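Local coordinates for arginine kinase (Anthopleura japonica, PDB 4RF6), which catalyses the reversible transfer of a phosphate group from ATP to L-arginine, giving phosphoarginine and ADP, with two phosphagen kinase units joined in one chain, at residues V486-G498 / L616-G629. Residues are numbered along the deposited sequence; the frame is centred on the assembly and turned at random.
Sequences VARNVKGYALTPG and LGFQHTDAHGYLSG
R488 lays its guanidinium flat on the ring of Y626, a cation-pi stack with planes 9° apart and CZ of R488 3.7 Å from the ring centroid. A bend at chi2 (-71°) lets its CD also sit over the F618 ring, 4.0 Å from that centroid, a CH-pi contact. The charged end is held further by E696, in a salt bridge, and by the carbonyl of T636.

Backbone bonds form a single bridge of V490 with F618: K491 N reaches G617 O (3.0 Å) with an almost straight N-H...O angle of 179°, and Q619 N reaches N489 O (2.9 Å).

Two amide side chains add further bonds. Q619, extended beyond CG, sends NE2 to the type II turn 490-493 and the residue after it, donating to V490 O (3.0 Å) and A494 O (3.1 Å), both from above the carbonyl planes; water 4 links its OE1 to Y493 O. N489 ND2 meets L627 O on a lone pair (2.9 Å) and also bonds D585, while water 3 joins N489 OD1 to the backbone N atoms of T496 and G629.

This buried contact ties the loop after central strand 479-488 to the hairpin 620-626 following helix 598-616, within the antiparallel-sheet catalytic domain of phosphagen kinases.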
loop_
_atom_site.group_PDB
_atom_site.type_symbol
_atom_site.label_atom_id
_atom_site.label_comp_id
_atom_site.label_asym_id
_atom_site.label_seq_id
_atom_site.Cartn_x
_atom_site.Cartn_y
_atom_site.Cartn_z
ATOM N N VAL A 486 -15.231 -21.948 -1.844
ATOM C CA VAL A 486 -13.943 -22.604 -2.074
ATOM C C VAL A 486 -12.816 -21.577 -2.037
ATOM O O VAL A 486 -12.972 -20.444 -2.494
ATOM C CB VAL A 486 -13.883 -23.421 -3.399
ATOM C CG1 VAL A 486 -14.875 -24.569 -3.380
ATOM C CG2 VAL A 486 -14.119 -22.531 -4.604
ATOM N N ALA A 487 -11.690 -21.971 -1.460
ATOM C CA ALA A 487 -10.482 -21.165 -1.526
ATOM C C ALA A 487 -9.678 -21.656 -2.720
ATOM O O ALA A 487 -9.561 -22.859 -2.936
ATOM C CB ALA A 487 -9.671 -21.318 -0.254
ATOM N N ARG A 488 -9.111 -20.733 -3.489
ATOM C CA ARG A 488 -8.267 -21.117 -4.615
ATOM C C ARG A 488 -7.089 -20.157 -4.704
ATOM O O ARG A 488 -7.191 -19.000 -4.281
ATOM C CB ARG A 488 -9.063 -21.102 -5.924
ATOM C CG ARG A 488 -10.150 -22.173 -6.054
ATOM C CD ARG A 488 -9.542 -23.568 -6.230
ATOM N NE ARG A 488 -10.570 -24.578 -6.483
ATOM C CZ ARG A 488 -11.149 -25.311 -5.535
ATOM N NH1 ARG A 488 -10.798 -25.158 -4.259
ATOM N NH2 ARG A 488 -12.080 -26.196 -5.863
ATOM N N ASN A 489 -5.966 -20.638 -5.231
ATOM C CA ASN A 489 -4.854 -19.749 -5.537
ATOM C C ASN A 489 -4.457 -19.882 -7.003
ATOM O O ASN A 489 -4.589 -20.960 -7.586
ATOM C CB ASN A 489 -3.683 -19.987 -4.585
ATOM C CG ASN A 489 -4.000 -19.540 -3.162
ATOM O OD1 ASN A 489 -3.779 -18.383 -2.798
ATOM N ND2 ASN A 489 -4.553 -20.447 -2.362
ATOM N N VAL A 490 -4.009 -18.779 -7.599
ATOM C CA VAL A 490 -3.775 -18.730 -9.043
ATOM C C VAL A 490 -2.428 -19.346 -9.433
ATOM O O VAL A 490 -1.387 -19.021 -8.852
ATOM C CB VAL A 490 -3.898 -17.283 -9.583
ATOM C CG1 VAL A 490 -3.662 -17.249 -11.080
ATOM C CG2 VAL A 490 -5.271 -16.708 -9.266
ATOM N N LYS A 491 -2.455 -20.249 -10.410
ATOM C CA LYS A 491 -1.255 -20.968 -10.821
ATOM C C LYS A 491 -0.207 -20.009 -11.374
ATOM O O LYS A 491 -0.541 -19.030 -12.052
ATOM C CB LYS A 491 -1.597 -22.040 -11.860
ATOM C CG LYS A 491 -0.450 -23.008 -12.128
ATOM C CD LYS A 491 -0.815 -24.051 -13.174
ATOM C CE LYS A 491 0.369 -24.969 -13.435
ATOM N NZ LYS A 491 0.049 -26.020 -14.432
ATOM N N GLY A 492 1.058 -20.268 -11.061
ATOM C CA GLY A 492 2.135 -19.463 -11.602
ATOM C C GLY A 492 2.669 -18.433 -10.627
ATOM O O GLY A 492 3.588 -17.680 -10.956
ATOM N N TYR A 493 2.098 -18.397 -9.426
ATOM C CA TYR A 493 2.510 -17.420 -8.430
ATOM C C TYR A 493 2.894 -18.092 -7.119
ATOM O O TYR A 493 2.656 -19.280 -6.926
ATOM C CB TYR A 493 1.386 -16.409 -8.199
ATOM C CG TYR A 493 1.025 -15.640 -9.443
ATOM C CD1 TYR A 493 1.742 -14.507 -9.809
ATOM C CD2 TYR A 493 -0.019 -16.054 -10.261
ATOM C CE1 TYR A 493 1.427 -13.806 -10.951
ATOM C CE2 TYR A 493 -0.350 -15.353 -11.401
ATOM C CZ TYR A 493 0.379 -14.232 -11.740
ATOM O OH TYR A 493 0.059 -13.533 -12.876
ATOM N N ALA A 494 3.491 -17.325 -6.215
ATOM C CA ALA A 494 3.688 -17.794 -4.848
ATOM C C ALA A 494 2.306 -17.952 -4.226
ATOM O O ALA A 494 1.286 -17.628 -4.856
ATOM C CB ALA A 494 4.512 -16.796 -4.059
ATOM N N LEU A 495 2.246 -18.445 -2.994
ATOM C CA LEU A 495 0.977 -18.399 -2.280
ATOM C C LEU A 495 0.929 -17.038 -1.597
ATOM O O LEU A 495 1.912 -16.297 -1.635
ATOM C CB LEU A 495 0.850 -19.561 -1.297
ATOM C CG LEU A 495 0.745 -20.928 -1.984
ATOM C CD1 LEU A 495 1.055 -22.076 -1.034
ATOM C CD2 LEU A 495 -0.641 -21.104 -2.573
ATOM N N THR A 496 -0.208 -16.689 -1.004
ATOM C CA THR A 496 -0.371 -15.381 -0.363
ATOM C C THR A 496 0.775 -14.926 0.571
ATOM O O THR A 496 1.191 -13.764 0.506
ATOM C CB THR A 496 -1.745 -15.274 0.342
ATOM O OG1 THR A 496 -2.783 -15.320 -0.650
ATOM C CG2 THR A 496 -1.863 -13.977 1.093
ATOM N N PRO A 497 1.293 -15.826 1.434
ATOM C CA PRO A 497 2.337 -15.342 2.352
ATOM C C PRO A 497 3.646 -14.991 1.656
ATOM O O PRO A 497 4.455 -14.259 2.236
ATOM C CB PRO A 497 2.569 -16.540 3.278
ATOM C CG PRO A 497 1.297 -17.338 3.203
ATOM C CD PRO A 497 0.863 -17.194 1.777
ATOM N N GLY A 498 3.868 -15.510 0.449
ATOM C CA GLY A 498 5.141 -15.307 -0.227
ATOM C C GLY A 498 5.082 -14.345 -1.399
ATOM O O GLY A 498 6.086 -14.127 -2.084
ATOM N N LEU A 616 -7.206 -19.048 -16.040
ATOM C CA LEU A 616 -6.042 -18.720 -15.212
ATOM C C LEU A 616 -5.256 -19.919 -14.697
ATOM O O LEU A 616 -4.033 -19.845 -14.544
ATOM C CB LEU A 616 -6.470 -17.863 -14.015
ATOM C CG LEU A 616 -7.177 -16.550 -14.346
ATOM C CD1 LEU A 616 -7.548 -15.797 -13.077
ATOM C CD2 LEU A 616 -6.307 -15.687 -15.239
ATOM N N GLY A 617 -5.956 -21.010 -14.397
ATOM C CA GLY A 617 -5.333 -22.149 -13.738
ATOM C C GLY A 617 -5.201 -21.937 -12.236
ATOM O O GLY A 617 -5.037 -20.799 -11.773
ATOM N N PHE A 618 -5.268 -23.029 -11.476
ATOM C CA PHE A 618 -5.125 -22.986 -10.019
ATOM C C PHE A 618 -3.891 -23.757 -9.573
ATOM O O PHE A 618 -3.425 -24.649 -10.285
ATOM C CB PHE A 618 -6.357 -23.600 -9.344
ATOM C CG PHE A 618 -7.637 -22.893 -9.659
ATOM C CD1 PHE A 618 -7.681 -21.507 -9.741
ATOM C CD2 PHE A 618 -8.802 -23.616 -9.882
ATOM C CE1 PHE A 618 -8.874 -20.852 -10.037
ATOM C CE2 PHE A 618 -9.992 -22.972 -10.172
ATOM C CZ PHE A 618 -10.032 -21.588 -10.256
ATOM N N GLN A 619 -3.365 -23.414 -8.397
ATOM C CA GLN A 619 -2.288 -24.182 -7.782
ATOM C C GLN A 619 -2.864 -25.473 -7.199
ATOM O O GLN A 619 -3.853 -25.447 -6.453
ATOM C CB GLN A 619 -1.594 -23.357 -6.699
ATOM C CG GLN A 619 -1.023 -22.039 -7.232
ATOM C CD GLN A 619 -0.224 -21.266 -6.202
ATOM O OE1 GLN A 619 0.482 -21.849 -5.373
ATOM N NE2 GLN A 619 -0.323 -19.941 -6.257
ATOM N N HIS A 620 -2.242 -26.598 -7.536
ATOM C CA HIS A 620 -2.850 -27.906 -7.295
ATOM C C HIS A 620 -1.766 -28.977 -7.366
ATOM O O HIS A 620 -0.882 -28.905 -8.217
ATOM C CB HIS A 620 -3.900 -28.151 -8.389
ATOM C CG HIS A 620 -4.699 -29.407 -8.219
ATOM N ND1 HIS A 620 -4.307 -30.618 -8.751
ATOM C CD2 HIS A 620 -5.892 -29.629 -7.618
ATOM C CE1 HIS A 620 -5.214 -31.537 -8.466
ATOM N NE2 HIS A 620 -6.189 -30.962 -7.782
ATOM N N THR A 621 -1.809 -29.951 -6.459
ATOM C CA THR A 621 -0.974 -31.150 -6.591
ATOM C C THR A 621 -1.840 -32.387 -6.399
ATOM O O THR A 621 -2.953 -32.286 -5.876
ATOM C CB THR A 621 0.191 -31.191 -5.574
ATOM O OG1 THR A 621 -0.325 -31.381 -4.250
ATOM C CG2 THR A 621 1.013 -29.913 -5.634
ATOM N N ASP A 622 -1.336 -33.550 -6.802
ATOM C CA ASP A 622 -2.081 -34.789 -6.592
ATOM C C ASP A 622 -2.220 -35.110 -5.106
ATOM O O ASP A 622 -3.247 -35.609 -4.666
ATOM C CB ASP A 622 -1.414 -35.969 -7.310
ATOM C CG ASP A 622 -1.505 -35.871 -8.821
ATOM O OD1 ASP A 622 -2.337 -35.083 -9.325
ATOM O OD2 ASP A 622 -0.738 -36.592 -9.502
ATOM N N ALA A 623 -1.180 -34.822 -4.332
ATOM C CA ALA A 623 -1.178 -35.171 -2.910
ATOM C C ALA A 623 -1.975 -34.197 -2.028
ATOM O O ALA A 623 -2.586 -34.615 -1.040
ATOM C CB ALA A 623 0.238 -35.293 -2.399
ATOM N N HIS A 624 -1.950 -32.907 -2.370
ATOM C CA HIS A 624 -2.573 -31.872 -1.535
ATOM C C HIS A 624 -3.871 -31.277 -2.090
ATOM O O HIS A 624 -4.533 -30.475 -1.413
ATOM C CB HIS A 624 -1.596 -30.712 -1.295
ATOM C CG HIS A 624 -0.258 -31.132 -0.769
ATOM N ND1 HIS A 624 0.774 -31.528 -1.595
ATOM C CD2 HIS A 624 0.223 -31.193 0.496
ATOM C CE1 HIS A 624 1.832 -31.823 -0.858
ATOM N NE2 HIS A 624 1.525 -31.628 0.412
ATOM N N GLY A 625 -4.235 -31.634 -3.317
ATOM C CA GLY A 625 -5.367 -30.987 -3.959
ATOM C C GLY A 625 -5.045 -29.525 -4.211
ATOM O O GLY A 625 -3.889 -29.185 -4.474
ATOM N N TYR A 626 -6.041 -28.649 -4.131
ATOM C CA TYR A 626 -5.764 -27.227 -4.332
ATOM C C TYR A 626 -4.927 -26.663 -3.196
ATOM O O TYR A 626 -5.208 -26.899 -2.015
ATOM C CB TYR A 626 -7.049 -26.421 -4.548
ATOM C CG TYR A 626 -7.747 -26.827 -5.826
ATOM C CD1 TYR A 626 -7.278 -26.396 -7.063
ATOM C CD2 TYR A 626 -8.851 -27.665 -5.797
ATOM C CE1 TYR A 626 -7.900 -26.781 -8.234
ATOM C CE2 TYR A 626 -9.479 -28.049 -6.952
ATOM C CZ TYR A 626 -9.000 -27.608 -8.169
ATOM O OH TYR A 626 -9.631 -28.001 -9.331
ATOM N N LEU A 627 -3.882 -25.933 -3.566
ATOM C CA LEU A 627 -2.922 -25.420 -2.596
ATOM C C LEU A 627 -3.369 -24.116 -1.970
ATOM O O LEU A 627 -4.031 -23.286 -2.605
ATOM C CB LEU A 627 -1.553 -25.232 -3.244
ATOM C CG LEU A 627 -0.924 -26.522 -3.752
ATOM C CD1 LEU A 627 0.422 -26.235 -4.375
ATOM C CD2 LEU A 627 -0.766 -27.501 -2.609
ATOM N N SER A 628 -2.993 -23.939 -0.711
ATOM C CA SER A 628 -3.332 -22.737 0.031
ATOM C C SER A 628 -2.157 -22.441 0.930
ATOM O O SER A 628 -1.400 -23.353 1.271
ATOM C CB SER A 628 -4.580 -22.975 0.879
ATOM O OG SER A 628 -4.878 -21.841 1.670
ATOM N N GLY A 629 -1.992 -21.175 1.305
ATOM C CA GLY A 629 -0.956 -20.783 2.245
ATOM C C GLY A 629 -1.239 -21.416 3.593
ATOM O O GLY A 629 -0.317 -21.732 4.352
HETATM O O HOH W 1 -6.829 -23.800 -2.063
HETATM O O HOH W 2 -5.452 -23.443 -5.373
HETATM O O HOH W 3 -2.391 -18.569 -0.504
HETATM O O HOH W 4 3.056 -21.267 -5.137
#